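PDB 2EBF: dermonecrotic toxin from Pasteurella multocida, which acts as a potent mitogen and bone-resorbing toxin of progressive atrophic rhinitis in pigs, here represented by its C-terminal region. Local coordinates for residues A[76-81]-A[92-97]; A[42-47]-A[569-574]; A[283-288]-A[430-435]. All blocks are in the same frame, centred on the assembly; numbering follows the deposited sequence.

Contact 1: A[76-81]-A[92-97]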
ATOM      1  N   LEU A  76      11.795 -23.467 -19.069  1.00 28.61           N
ATOM      2  CA  LEU A  76      13.129 -23.927 -18.642  1.00 28.63           C
ATOM      3  C   LEU A  76      14.014 -22.775 -18.196  1.00 28.34           C
ATOM      4  O   LEU A  76      14.742 -22.884 -17.196  1.00 28.60           O
ATOM      5  CB  LEU A  76      13.826 -24.673 -19.789  1.00 28.71           C
ATOM      6  CG  LEU A  76      13.356 -26.094 -20.085  1.00 29.81           C
ATOM      7  CD1 LEU A  76      13.929 -26.556 -21.423  1.00 31.20           C
ATOM      8  CD2 LEU A  76      13.758 -27.054 -18.958  1.00 29.44           C
ATOM      9  N   ALA A  77      13.953 -21.673 -18.939  1.00 28.05           N
ATOM     10  CA  ALA A  77      14.722 -20.470 -18.609  1.00 27.69           C
ATOM     11  C   ALA A  77      14.310 -19.910 -17.256  1.00 27.66           C
ATOM     12  O   ALA A  77      15.165 -19.566 -16.439  1.00 27.55           O
ATOM     13  CB  ALA A  77      14.557 -19.412 -19.689  1.00 27.62           C
ATOM     14  N   LYS A  78      12.999 -19.810 -17.029  1.00 27.57           N
ATOM     15  CA  LYS A  78      12.470 -19.303 -15.761  1.00 27.37           C
ATOM     16  C   LYS A  78      12.796 -20.234 -14.585  1.00 27.42           C
ATOM     17  O   LYS A  78      13.106 -19.772 -13.485  1.00 27.35           O
ATOM     18  CB  LYS A  78      10.961 -19.039 -15.845  1.00 27.23           C
ATOM     19  CG  LYS A  78      10.415 -18.350 -14.586  1.00 27.52           C
ATOM     20  CD  LYS A  78       9.530 -17.161 -14.893  1.00 31.19           C
ATOM     21  CE  LYS A  78      10.198 -16.210 -15.854  1.00 31.48           C
ATOM     22  NZ  LYS A  78       9.716 -14.811 -15.775  1.00 31.40           N
ATOM     23  N   LEU A  79      12.727 -21.539 -14.816  1.00 27.24           N
ATOM     24  CA  LEU A  79      13.087 -22.497 -13.770  1.00 27.50           C
ATOM     25  C   LEU A  79      14.553 -22.295 -13.368  1.00 27.92           C
ATOM     26  O   LEU A  79      14.890 -22.318 -12.183  1.00 27.94           O
ATOM     27  CB  LEU A  79      12.881 -23.929 -14.253  1.00 27.43           C
ATOM     28  CG  LEU A  79      12.268 -24.978 -13.309  1.00 28.14           C
ATOM     29  CD1 LEU A  79      12.737 -26.371 -13.673  1.00 26.33           C
ATOM     30  CD2 LEU A  79      12.427 -24.679 -11.813  1.00 27.40           C
ATOM     31  N   GLN A  80      15.417 -22.081 -14.356  1.00 28.49           N
ATOM     32  CA  GLN A  80      16.825 -21.843 -14.074  1.00 29.48           C
ATOM     33  C   GLN A  80      17.034 -20.578 -13.247  1.00 29.54           C
ATOM     34  O   GLN A  80      17.795 -20.599 -12.284  1.00 29.79           O
ATOM     35  CB  GLN A  80      17.664 -21.801 -15.351  1.00 29.62           C
ATOM     36  CG  GLN A  80      19.165 -21.751 -15.064  1.00 32.18           C
ATOM     37  CD  GLN A  80      19.647 -22.931 -14.222  1.00 35.74           C
ATOM     38  OE1 GLN A  80      19.957 -22.777 -13.037  1.00 39.67           O
ATOM     39  NE2 GLN A  80      19.695 -24.115 -14.826  1.00 37.21           N
ATOM     40  N   ARG A  81      16.350 -19.494 -13.621  1.00 29.47           N
ATOM     41  CA  ARG A  81      16.422 -18.234 -12.874  1.00 30.36           C
ATOM     42  C   ARG A  81      15.999 -18.410 -11.419  1.00 29.46           C
ATOM     43  O   ARG A  81      16.589 -17.801 -10.528  1.00 29.93           O
ATOM     44  CB  ARG A  81      15.577 -17.134 -13.532  1.00 30.39           C
ATOM     45  CG  ARG A  81      16.201 -16.506 -14.777  1.00 32.62           C
ATOM     46  CD  ARG A  81      15.503 -15.181 -15.153  1.00 33.34           C
ATOM     47  NE  ARG A  81      15.773 -14.116 -14.177  1.00 39.71           N
ATOM     48  CZ  ARG A  81      15.050 -13.002 -14.023  1.00 41.73           C
ATOM     49  NH1 ARG A  81      13.978 -12.756 -14.777  1.00 41.47           N
ATOM     50  NH2 ARG A  81      15.402 -12.122 -13.092  1.00 43.30           N
ATOM     51  N   GLN A  92      10.552 -15.866  -4.919  1.00 25.94           N
ATOM     52  CA  GLN A  92       9.113 -16.192  -4.873  1.00 25.38           C
ATOM     53  C   GLN A  92       8.362 -15.501  -6.013  1.00 25.55           C
ATOM     54  O   GLN A  92       7.409 -16.058  -6.548  1.00 25.19           O
ATOM     55  CB  GLN A  92       8.475 -15.953  -3.496  1.00 25.47           C
ATOM     56  CG  GLN A  92       8.395 -14.503  -2.981  1.00 27.01           C
ATOM     57  CD  GLN A  92       7.027 -13.837  -3.172  1.00 25.89           C
ATOM     58  OE1 GLN A  92       6.680 -12.888  -2.454  1.00 27.87           O
ATOM     59  NE2 GLN A  92       6.271 -14.294  -4.152  1.00 23.64           N
ATOM     60  N   GLY A  93       8.811 -14.306  -6.397  1.00 25.43           N
ATOM     61  CA  GLY A  93       8.231 -13.595  -7.554  1.00 25.11           C
ATOM     62  C   GLY A  93       8.358 -14.396  -8.834  1.00 25.64           C
ATOM     63  O   GLY A  93       7.391 -14.542  -9.571  1.00 25.65           O
ATOM     64  N   LEU A  94       9.564 -14.891  -9.102  1.00 25.44           N
ATOM     65  CA  LEU A  94       9.830 -15.758 -10.251  1.00 26.16           C
ATOM     66  C   LEU A  94       9.025 -17.058 -10.230  1.00 26.12           C
ATOM     67  O   LEU A  94       8.563 -17.534 -11.277  1.00 26.36           O
ATOM     68  CB  LEU A  94      11.322 -16.079 -10.325  1.00 26.34           C
ATOM     69  CG  LEU A  94      12.222 -14.900 -10.703  1.00 27.72           C
ATOM     70  CD1 LEU A  94      13.674 -15.202 -10.331  1.00 29.90           C
ATOM     71  CD2 LEU A  94      12.096 -14.538 -12.190  1.00 29.51           C
ATOM     72  N   MET A  95       8.890 -17.641  -9.044  1.00 25.60           N
ATOM     73  CA  MET A  95       8.066 -18.847  -8.873  1.00 25.93           C
ATOM     74  C   MET A  95       6.618 -18.623  -9.267  1.00 25.06           C
ATOM     75  O   MET A  95       6.045 -19.430  -9.997  1.00 24.40           O
ATOM     76  CB  MET A  95       8.177 -19.364  -7.447  1.00 25.57           C
ATOM     77  CG  MET A  95       9.527 -20.004  -7.207  1.00 26.03           C
ATOM     78  SD  MET A  95       9.968 -20.170  -5.482  1.00 28.06           S
ATOM     79  CE  MET A  95       8.995 -21.607  -5.014  1.00 24.23           C
ATOM     80  N   HIS A  96       6.038 -17.513  -8.822  1.00 24.81           N
ATOM     81  CA  HIS A  96       4.674 -17.163  -9.243  1.00 24.93           C
ATOM     82  C   HIS A  96       4.584 -16.956 -10.766  1.00 25.34           C
ATOM     83  O   HIS A  96       3.620 -17.387 -11.389  1.00 25.87           O
ATOM     84  CB  HIS A  96       4.162 -15.919  -8.506  1.00 24.77           C
ATOM     85  CG  HIS A  96       3.736 -16.169  -7.085  1.00 24.26           C
ATOM     86  ND1 HIS A  96       4.440 -15.684  -6.005  1.00 20.73           N
ATOM     87  CD2 HIS A  96       2.655 -16.808  -6.569  1.00 24.57           C
ATOM     88  CE1 HIS A  96       3.819 -16.020  -4.884  1.00 25.63           C
ATOM     89  NE2 HIS A  96       2.738 -16.710  -5.200  1.00 24.02           N
ATOM     90  N   GLU A  97       5.593 -16.307 -11.357  1.00 25.30           N
ATOM     91  CA  GLU A  97       5.673 -16.132 -12.807  1.00 25.81           C
ATOM     92  C   GLU A  97       5.690 -17.476 -13.540  1.00 25.64           C
ATOM     93  O   GLU A  97       4.980 -17.646 -14.547  1.00 24.99           O
ATOM     94  CB  GLU A  97       6.899 -15.286 -13.190  1.00 25.73           C
ATOM     95  CG  GLU A  97       6.802 -13.809 -12.761  1.00 26.51           C
ATOM     96  CD  GLU A  97       8.091 -13.017 -12.996  1.00 27.95           C
ATOM     97  OE1 GLU A  97       9.062 -13.584 -13.511  1.00 30.47           O
ATOM     98  OE2 GLU A  97       8.133 -11.817 -12.661  1.00 32.11           O
TER
HETATM   99  O   HOH W   1      11.177 -11.456 -13.336  1.00 55.95           O

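Contact 2: A[42-47]-A[569-574]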
ATOM      1  N   SER A  42      14.132 -20.060   9.394  1.00 31.21           N
ATOM      2  CA  SER A  42      12.882 -19.359   9.116  1.00 30.65           C
ATOM      3  C   SER A  42      11.914 -20.253   8.345  1.00 30.41           C
ATOM      4  O   SER A  42      12.332 -20.924   7.401  1.00 30.04           O
ATOM      5  CB  SER A  42      13.148 -18.099   8.300  1.00 30.36           C
ATOM      6  OG  SER A  42      11.922 -17.435   8.056  1.00 30.47           O
ATOM      7  N   PRO A  43      10.616 -20.267   8.736  1.00 30.76           N
ATOM      8  CA  PRO A  43       9.638 -20.974   7.914  1.00 30.71           C
ATOM      9  C   PRO A  43       9.485 -20.360   6.520  1.00 30.94           C
ATOM     10  O   PRO A  43       8.990 -21.031   5.610  1.00 31.53           O
ATOM     11  CB  PRO A  43       8.318 -20.805   8.698  1.00 30.87           C
ATOM     12  CG  PRO A  43       8.539 -19.590   9.555  1.00 30.61           C
ATOM     13  CD  PRO A  43       9.992 -19.645   9.923  1.00 30.06           C
ATOM     14  N   PHE A  44       9.917 -19.110   6.352  1.00 30.67           N
ATOM     15  CA  PHE A  44       9.693 -18.367   5.103  1.00 30.59           C
ATOM     16  C   PHE A  44      10.918 -18.299   4.213  1.00 30.88           C
ATOM     17  O   PHE A  44      11.104 -17.338   3.470  1.00 31.57           O
ATOM     18  CB  PHE A  44       9.166 -16.955   5.406  1.00 29.69           C
ATOM     19  CG  PHE A  44       7.899 -16.955   6.225  1.00 28.62           C
ATOM     20  CD1 PHE A  44       7.708 -16.029   7.249  1.00 28.79           C
ATOM     21  CD2 PHE A  44       6.919 -17.903   5.990  1.00 28.38           C
ATOM     22  CE1 PHE A  44       6.536 -16.039   8.020  1.00 28.10           C
ATOM     23  CE2 PHE A  44       5.740 -17.942   6.771  1.00 28.24           C
ATOM     24  CZ  PHE A  44       5.552 -16.993   7.780  1.00 28.06           C
ATOM     25  N   ARG A  45      11.748 -19.328   4.267  1.00 31.33           N
ATOM     26  CA  ARG A  45      13.024 -19.269   3.555  1.00 31.75           C
ATOM     27  C   ARG A  45      12.900 -19.616   2.057  1.00 31.43           C
ATOM     28  O   ARG A  45      13.870 -19.513   1.308  1.00 31.27           O
ATOM     29  CB  ARG A  45      14.069 -20.134   4.257  1.00 32.30           C
ATOM     30  CG  ARG A  45      13.723 -21.586   4.330  1.00 33.34           C
ATOM     31  CD  ARG A  45      14.816 -22.356   5.054  1.00 38.58           C
ATOM     32  NE  ARG A  45      14.529 -23.784   5.028  1.00 42.45           N
ATOM     33  CZ  ARG A  45      13.699 -24.401   5.863  1.00 44.80           C
ATOM     34  NH1 ARG A  45      13.061 -23.721   6.821  1.00 46.37           N
ATOM     35  NH2 ARG A  45      13.509 -25.707   5.743  1.00 45.81           N
ATOM     36  N   ILE A  46      11.698 -19.999   1.625  1.00 31.96           N
ATOM     37  CA  ILE A  46      11.424 -20.270   0.190  1.00 32.08           C
ATOM     38  C   ILE A  46      12.440 -21.277  -0.366  1.00 32.30           C
ATOM     39  O   ILE A  46      13.102 -21.048  -1.393  1.00 32.11           O
ATOM     40  CB  ILE A  46      11.345 -18.960  -0.661  1.00 32.00           C
ATOM     41  CG1 ILE A  46      10.367 -17.959  -0.032  1.00 33.82           C
ATOM     42  CG2 ILE A  46      10.866 -19.240  -2.072  1.00 31.82           C
ATOM     43  CD1 ILE A  46      11.058 -16.849   0.642  1.00 39.11           C
ATOM     44  N   GLY A  47      12.581 -22.385   0.358  1.00 32.63           N
ATOM     45  CA  GLY A  47      13.557 -23.414   0.025  1.00 32.43           C
ATOM     46  C   GLY A  47      13.181 -24.124  -1.258  1.00 32.11           C
ATOM     47  O   GLY A  47      11.989 -24.343  -1.527  1.00 31.94           O
ATOM     48  N   LEU A 569      10.930 -11.909  18.014  1.00 32.90           N
ATOM     49  CA  LEU A 569      12.092 -11.045  17.958  1.00 33.40           C
ATOM     50  C   LEU A 569      12.696 -11.070  16.572  1.00 33.00           C
ATOM     51  O   LEU A 569      13.116 -10.041  16.063  1.00 33.71           O
ATOM     52  CB  LEU A 569      13.143 -11.472  18.985  1.00 33.57           C
ATOM     53  CG  LEU A 569      12.992 -10.999  20.421  1.00 36.15           C
ATOM     54  CD1 LEU A 569      14.337 -11.169  21.112  1.00 36.86           C
ATOM     55  CD2 LEU A 569      12.550  -9.528  20.479  1.00 39.93           C
ATOM     56  N   GLY A 570      12.728 -12.258  15.976  1.00 32.37           N
ATOM     57  CA  GLY A 570      13.189 -12.446  14.597  1.00 31.61           C
ATOM     58  C   GLY A 570      13.095 -13.919  14.235  1.00 30.52           C
ATOM     59  O   GLY A 570      13.202 -14.787  15.103  1.00 29.65           O
ATOM     60  N   LEU A 571      12.918 -14.198  12.946  1.00 30.38           N
ATOM     61  CA  LEU A 571      12.898 -15.572  12.445  1.00 30.24           C
ATOM     62  C   LEU A 571      14.303 -15.934  12.009  1.00 30.84           C
ATOM     63  O   LEU A 571      14.591 -16.082  10.821  1.00 30.40           O
ATOM     64  CB  LEU A 571      11.883 -15.734  11.304  1.00 29.81           C
ATOM     65  CG  LEU A 571      10.408 -15.573  11.699  1.00 29.76           C
ATOM     66  CD1 LEU A 571       9.455 -15.691  10.491  1.00 28.75           C
ATOM     67  CD2 LEU A 571      10.064 -16.578  12.753  1.00 28.11           C
ATOM     68  N   LYS A 572      15.170 -16.084  13.005  1.00 31.06           N
ATOM     69  CA  LYS A 572      16.563 -16.424  12.796  1.00 31.95           C
ATOM     70  C   LYS A 572      17.133 -16.948  14.103  1.00 32.18           C
ATOM     71  O   LYS A 572      16.445 -16.951  15.129  1.00 31.76           O
ATOM     72  CB  LYS A 572      17.338 -15.186  12.352  1.00 32.16           C
ATOM     73  CG  LYS A 572      17.331 -14.044  13.365  1.00 33.24           C
ATOM     74  CD  LYS A 572      18.337 -12.981  12.967  1.00 35.69           C
ATOM     75  CE  LYS A 572      18.541 -11.984  14.088  1.00 37.42           C
ATOM     76  NZ  LYS A 572      19.441 -10.886  13.672  1.00 40.24           N
ATOM     77  N   GLN A 573      18.372 -17.421  14.056  1.00 32.58           N
ATOM     78  CA  GLN A 573      19.094 -17.717  15.284  1.00 33.26           C
ATOM     79  C   GLN A 573      19.830 -16.467  15.756  1.00 33.50           C
ATOM     80  O   GLN A 573      20.563 -15.832  14.991  1.00 33.25           O
ATOM     81  CB  GLN A 573      20.076 -18.869  15.105  1.00 33.50           C
ATOM     82  CG  GLN A 573      20.754 -19.283  16.416  1.00 34.59           C
ATOM     83  CD  GLN A 573      21.626 -20.505  16.271  1.00 36.77           C
ATOM     84  OE1 GLN A 573      21.656 -21.367  17.151  1.00 38.78           O
ATOM     85  NE2 GLN A 573      22.345 -20.591  15.162  1.00 36.10           N
ATOM     86  N   PHE A 574      19.632 -16.116  17.017  1.00 33.28           N
ATOM     87  CA  PHE A 574      20.326 -14.980  17.594  1.00 33.67           C
ATOM     88  C   PHE A 574      21.683 -15.405  18.131  1.00 34.22           C
ATOM     89  O   PHE A 574      21.858 -16.556  18.527  1.00 34.16           O
ATOM     90  CB  PHE A 574      19.455 -14.320  18.659  1.00 33.23           C
ATOM     91  CG  PHE A 574      18.317 -13.513  18.087  1.00 32.63           C
ATOM     92  CD1 PHE A 574      18.292 -12.133  18.225  1.00 32.52           C
ATOM     93  CD2 PHE A 574      17.295 -14.125  17.375  1.00 31.16           C
ATOM     94  CE1 PHE A 574      17.249 -11.377  17.687  1.00 31.29           C
ATOM     95  CE2 PHE A 574      16.254 -13.373  16.824  1.00 29.47           C
ATOM     96  CZ  PHE A 574      16.232 -12.003  16.979  1.00 30.53           C
TER

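Contact 3: A[283-288]-A[430-435]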
ATOM      1  N   GLY A 283     -16.732  22.446 -32.949  1.00 42.61           N
ATOM      2  CA  GLY A 283     -16.169  22.823 -31.654  1.00 42.55           C
ATOM      3  C   GLY A 283     -14.664  23.024 -31.726  1.00 42.36           C
ATOM      4  O   GLY A 283     -14.059  22.771 -32.774  1.00 42.34           O
ATOM      5  N   PRO A 284     -14.047  23.477 -30.613  1.00 42.21           N
ATOM      6  CA  PRO A 284     -12.597  23.725 -30.555  1.00 42.16           C
ATOM      7  C   PRO A 284     -11.743  22.482 -30.832  1.00 42.33           C
ATOM      8  O   PRO A 284     -10.659  22.596 -31.408  1.00 42.36           O
ATOM      9  CB  PRO A 284     -12.373  24.227 -29.125  1.00 41.93           C
ATOM     10  CG  PRO A 284     -13.587  23.831 -28.364  1.00 41.99           C
ATOM     11  CD  PRO A 284     -14.714  23.797 -29.337  1.00 42.07           C
ATOM     12  N   TYR A 285     -12.230  21.309 -30.439  1.00 42.19           N
ATOM     13  CA  TYR A 285     -11.482  20.069 -30.676  1.00 42.59           C
ATOM     14  C   TYR A 285     -12.203  19.098 -31.618  1.00 43.10           C
ATOM     15  O   TYR A 285     -11.742  17.967 -31.849  1.00 43.29           O
ATOM     16  CB  TYR A 285     -11.074  19.428 -29.339  1.00 41.82           C
ATOM     17  CG  TYR A 285     -10.251  20.377 -28.479  1.00 41.18           C
ATOM     18  CD1 TYR A 285     -10.775  20.932 -27.311  1.00 40.27           C
ATOM     19  CD2 TYR A 285      -8.958  20.750 -28.862  1.00 40.79           C
ATOM     20  CE1 TYR A 285     -10.020  21.821 -26.531  1.00 39.56           C
ATOM     21  CE2 TYR A 285      -8.203  21.632 -28.095  1.00 40.24           C
ATOM     22  CZ  TYR A 285      -8.738  22.157 -26.933  1.00 39.57           C
ATOM     23  OH  TYR A 285      -7.987  23.026 -26.194  1.00 39.17           O
ATOM     24  N   GLU A 286     -13.328  19.562 -32.165  1.00 43.87           N
ATOM     25  CA  GLU A 286     -14.096  18.841 -33.189  1.00 44.82           C
ATOM     26  C   GLU A 286     -14.551  17.456 -32.698  1.00 44.96           C
ATOM     27  O   GLU A 286     -14.556  17.193 -31.496  1.00 44.99           O
ATOM     28  CB  GLU A 286     -13.302  18.763 -34.505  1.00 45.17           C
ATOM     29  CG  GLU A 286     -14.143  18.566 -35.774  1.00 46.77           C
ATOM     30  CD  GLU A 286     -15.038  19.747 -36.107  1.00 48.92           C
ATOM     31  OE1 GLU A 286     -14.584  20.911 -36.014  1.00 50.28           O
ATOM     32  OE2 GLU A 286     -16.204  19.504 -36.480  1.00 49.93           O
ATOM     33  N   LEU A 287     -14.929  16.572 -33.614  1.00 44.99           N
ATOM     34  CA  LEU A 287     -15.474  15.281 -33.218  1.00 45.14           C
ATOM     35  C   LEU A 287     -14.413  14.181 -33.128  1.00 44.94           C
ATOM     36  O   LEU A 287     -14.616  13.189 -32.437  1.00 44.95           O
ATOM     37  CB  LEU A 287     -16.603  14.863 -34.173  1.00 45.26           C
ATOM     38  CG  LEU A 287     -17.646  13.849 -33.675  1.00 45.77           C
ATOM     39  CD1 LEU A 287     -18.499  14.412 -32.526  1.00 46.11           C
ATOM     40  CD2 LEU A 287     -18.534  13.376 -34.826  1.00 46.54           C
ATOM     41  N   TYR A 288     -13.279  14.393 -33.794  1.00 44.79           N
ATOM     42  CA  TYR A 288     -12.322  13.321 -34.118  1.00 44.53           C
ATOM     43  C   TYR A 288     -11.755  12.517 -32.938  1.00 44.18           C
ATOM     44  O   TYR A 288     -11.670  11.287 -33.027  1.00 43.87           O
ATOM     45  CB  TYR A 288     -11.185  13.844 -35.008  1.00 45.03           C
ATOM     46  CG  TYR A 288     -11.629  14.817 -36.084  1.00 45.83           C
ATOM     47  CD1 TYR A 288     -12.797  14.601 -36.816  1.00 46.22           C
ATOM     48  CD2 TYR A 288     -10.874  15.949 -36.373  1.00 46.72           C
ATOM     49  CE1 TYR A 288     -13.209  15.501 -37.799  1.00 46.49           C
ATOM     50  CE2 TYR A 288     -11.270  16.853 -37.357  1.00 46.68           C
ATOM     51  CZ  TYR A 288     -12.437  16.624 -38.066  1.00 46.44           C
ATOM     52  OH  TYR A 288     -12.835  17.523 -39.038  1.00 46.25           O
ATOM     53  N   MET A 430     -10.108  19.287 -20.576  1.00 32.25           N
ATOM     54  CA  MET A 430     -10.566  18.801 -19.276  1.00 32.82           C
ATOM     55  C   MET A 430     -11.490  19.815 -18.595  1.00 32.59           C
ATOM     56  O   MET A 430     -12.517  19.433 -18.008  1.00 32.24           O
ATOM     57  CB  MET A 430      -9.380  18.420 -18.385  1.00 32.61           C
ATOM     58  CG  MET A 430      -8.671  17.135 -18.825  1.00 33.20           C
ATOM     59  SD  MET A 430      -7.538  16.544 -17.555  1.00 34.15           S
ATOM     60  CE  MET A 430      -6.901  15.034 -18.272  1.00 33.58           C
ATOM     61  N   LEU A 431     -11.153  21.099 -18.704  1.00 32.70           N
ATOM     62  CA  LEU A 431     -12.029  22.166 -18.192  1.00 33.21           C
ATOM     63  C   LEU A 431     -13.401  22.173 -18.863  1.00 33.68           C
ATOM     64  O   LEU A 431     -14.420  22.308 -18.182  1.00 33.50           O
ATOM     65  CB  LEU A 431     -11.374  23.547 -18.303  1.00 33.21           C
ATOM     66  CG  LEU A 431     -10.137  23.818 -17.433  1.00 32.62           C
ATOM     67  CD1 LEU A 431      -9.494  25.140 -17.822  1.00 31.98           C
ATOM     68  CD2 LEU A 431     -10.450  23.792 -15.933  1.00 31.97           C
ATOM     69  N   PHE A 432     -13.427  22.010 -20.189  1.00 34.72           N
ATOM     70  CA  PHE A 432     -14.691  21.908 -20.921  1.00 35.40           C
ATOM     71  C   PHE A 432     -15.558  20.786 -20.387  1.00 35.88           C
ATOM     72  O   PHE A 432     -16.772  20.946 -20.242  1.00 35.97           O
ATOM     73  CB  PHE A 432     -14.457  21.694 -22.420  1.00 36.10           C
ATOM     74  CG  PHE A 432     -14.394  22.961 -23.203  1.00 36.38           C
ATOM     75  CD1 PHE A 432     -13.311  23.227 -24.025  1.00 37.87           C
ATOM     76  CD2 PHE A 432     -15.413  23.907 -23.101  1.00 38.07           C
ATOM     77  CE1 PHE A 432     -13.246  24.410 -24.756  1.00 37.33           C
ATOM     78  CE2 PHE A 432     -15.358  25.101 -23.822  1.00 38.93           C
ATOM     79  CZ  PHE A 432     -14.274  25.347 -24.659  1.00 38.21           C
ATOM     80  N   ASN A 433     -14.925  19.649 -20.104  1.00 36.03           N
ATOM     81  CA  ASN A 433     -15.617  18.516 -19.527  1.00 36.55           C
ATOM     82  C   ASN A 433     -16.172  18.812 -18.146  1.00 36.84           C
ATOM     83  O   ASN A 433     -17.347  18.550 -17.882  1.00 36.96           O
ATOM     84  CB  ASN A 433     -14.696  17.308 -19.485  1.00 36.57           C
ATOM     85  CG  ASN A 433     -14.688  16.566 -20.782  1.00 37.40           C
ATOM     86  OD1 ASN A 433     -13.995  16.940 -21.730  1.00 37.48           O
ATOM     87  ND2 ASN A 433     -15.471  15.504 -20.844  1.00 38.74           N
ATOM     88  N   LEU A 434     -15.324  19.364 -17.276  1.00 37.44           N
ATOM     89  CA  LEU A 434     -15.731  19.789 -15.934  1.00 37.95           C
ATOM     90  C   LEU A 434     -16.878  20.799 -15.942  1.00 38.69           C
ATOM     91  O   LEU A 434     -17.801  20.705 -15.130  1.00 38.99           O
ATOM     92  CB  LEU A 434     -14.539  20.384 -15.177  1.00 37.64           C
ATOM     93  CG  LEU A 434     -13.504  19.430 -14.580  1.00 37.25           C
ATOM     94  CD1 LEU A 434     -12.409  20.212 -13.874  1.00 36.35           C
ATOM     95  CD2 LEU A 434     -14.168  18.432 -13.624  1.00 36.18           C
ATOM     96  N   ASP A 435     -16.808  21.764 -16.857  1.00 39.55           N
ATOM     97  CA  ASP A 435     -17.810  22.822 -16.951  1.00 40.46           C
ATOM     98  C   ASP A 435     -18.991  22.447 -17.851  1.00 41.52           C
ATOM     99  O   ASP A 435     -19.791  23.310 -18.223  1.00 41.63           O
ATOM    100  CB  ASP A 435     -17.156  24.131 -17.413  1.00 40.18           C
ATOM    101  CG  ASP A 435     -16.332  24.796 -16.314  1.00 39.62           C
ATOM    102  OD1 ASP A 435     -15.350  25.495 -16.640  1.00 38.22           O
ATOM    103  OD2 ASP A 435     -16.669  24.620 -15.125  1.00 38.05           O
TER

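Contact 1: A[76-81]-A[92-97]
K78 and E97 make the one salt bridge between these two helices. K78 NZ donates to E97 OE1 at 2.7 Å, meeting the carboxylate oxygen on its anti side and 35° out of the carboxylate plane. The lysine gets there by a bent route: CG leaves anti to the backbone N (chi1 -173°), the chain turns at chi2 and chi3, and CD passes 3.7 Å from E97 CB. OE1 has a second donor in a water 3.0 Å away, and that water also takes a weak hydrogen bond from R81 NH1. The water thus links R81 loosely to E97; the lysine, with the arginine nearby, probably helps keep the carboxylate ionised.

The apolar part belongs to L94. Its CD2 lies over one face of the R81 guanidinium, 3.7 Å from NH1 and toward the rim of the group, with the two side chains crossing at about a right angle.

The pairing is that of a helical hairpin in the membrane localization domain: helices 70-84 and 88-108 run antiparallel, the segment axes 9.4 Å apart at closest. L76 and L79 pack on helix 54-60, M95 on helix 115-129, and H96 on helix 151-164.

Contact 2: A[42-47]-A[569-574]
The F44 ring meets L571 across the contact and P43 within its own loop. P43 CG sits 4.1 Å above one face, over the ring centre, while L571 CD1 approaches obliquely, 3.7 Å from F44 CD1. The same methyl lies 4.0 Å from P43 CD. With CG anti to its carbonyl carbon (chi1 -67°), L571 puts CD1 against both P43 and F44, while CD2 only grazes the proline. On the other strip of chain, the F574 ring carries K572 CE over the centre of one face, and L569 O and G570 CA lie in plane at its edge.

S42 makes the closest approach between the loops, its CB 3.5 Å from L571 O. Its OG, 3.7 Å from L571 CB, accepts from F44 N at 3.1 Å, closing an ST turn inside the type I turn S42 to R45. R45 NH1 reaches back to S42 O at 2.9 Å, from above the carbonyl plane. L571 itself is the centre of an inverse gamma turn, and F44 also packs on M160 and M163 of helix 151-164.

Across the two loops the contact is therefore van der Waals in character: the hydroxyl and carbonyl of S42 are engaged within their own turn, while R45 NH2 also holds the C-terminal tail at R741 O, and serine, proline and phenylalanine pack round a single leucine of the C3 domain.

Contact 3: A[283-288]-A[430-435]
F432, P284 and Y285 make up this contact, with F432 giving up the largest area. The phenylalanine projects from helix 425-434 toward the loop 283-288, and the corner of its ring takes the proline: P284 CG is 3.7 Å from F432 CE1 and 4.1 Å from CZ, in an oblique approach. R444 of helix 442-452 makes a cation-pi contact with the same ring.

Y285 meets F432 more loosely. Y285 CE1 and F432 CD1 stand 4.4 Å apart, each near the plane of the other ring, so the rings touch edge to edge and do not stack. Within the loop, P284 CB lies 4.1 Å above one face of the tyrosine, offset toward the rim. The phenol oxygen is engaged by D428 one turn before F432: Y285 OH is hydrogen-bonded to D428 OD2, and the ring also rests on K425 and A429.

Both pieces belong to the C2 domain, where the loop leading into helix 288-300 leans along helix 425-434, Y285 on its earlier part and P284 on F432 in its last turn. Apolar packing joins the two segments themselves, while a polar tie between loop and helix, Y285 to D428, is made just upstream of 430-435.

In the fold
Contact 2 joins the start of the modelled chain to the C3 domain, more than 500 residues later, and contacts 1 and 3 both fall inside the loop it closes, contact 1 first. Contacts 1 and 2 are neighbours, centres 22 Å apart, and they touch: M95 SD packs 3.6 Å from I46 CG2. Helix 151-164 borders both, taking H96 from contact 1 and F44 and L571 from contact 2. Contact 3 stands apart, its centre 48 Å from contact 1 and 58 Å from contact 2, across the chain's centre from contact 2. Contact 2 thus brings the fragment's N-terminal end to the C3 domain, while contacts 1 and 3 are packing within the membrane localization and C2 regions.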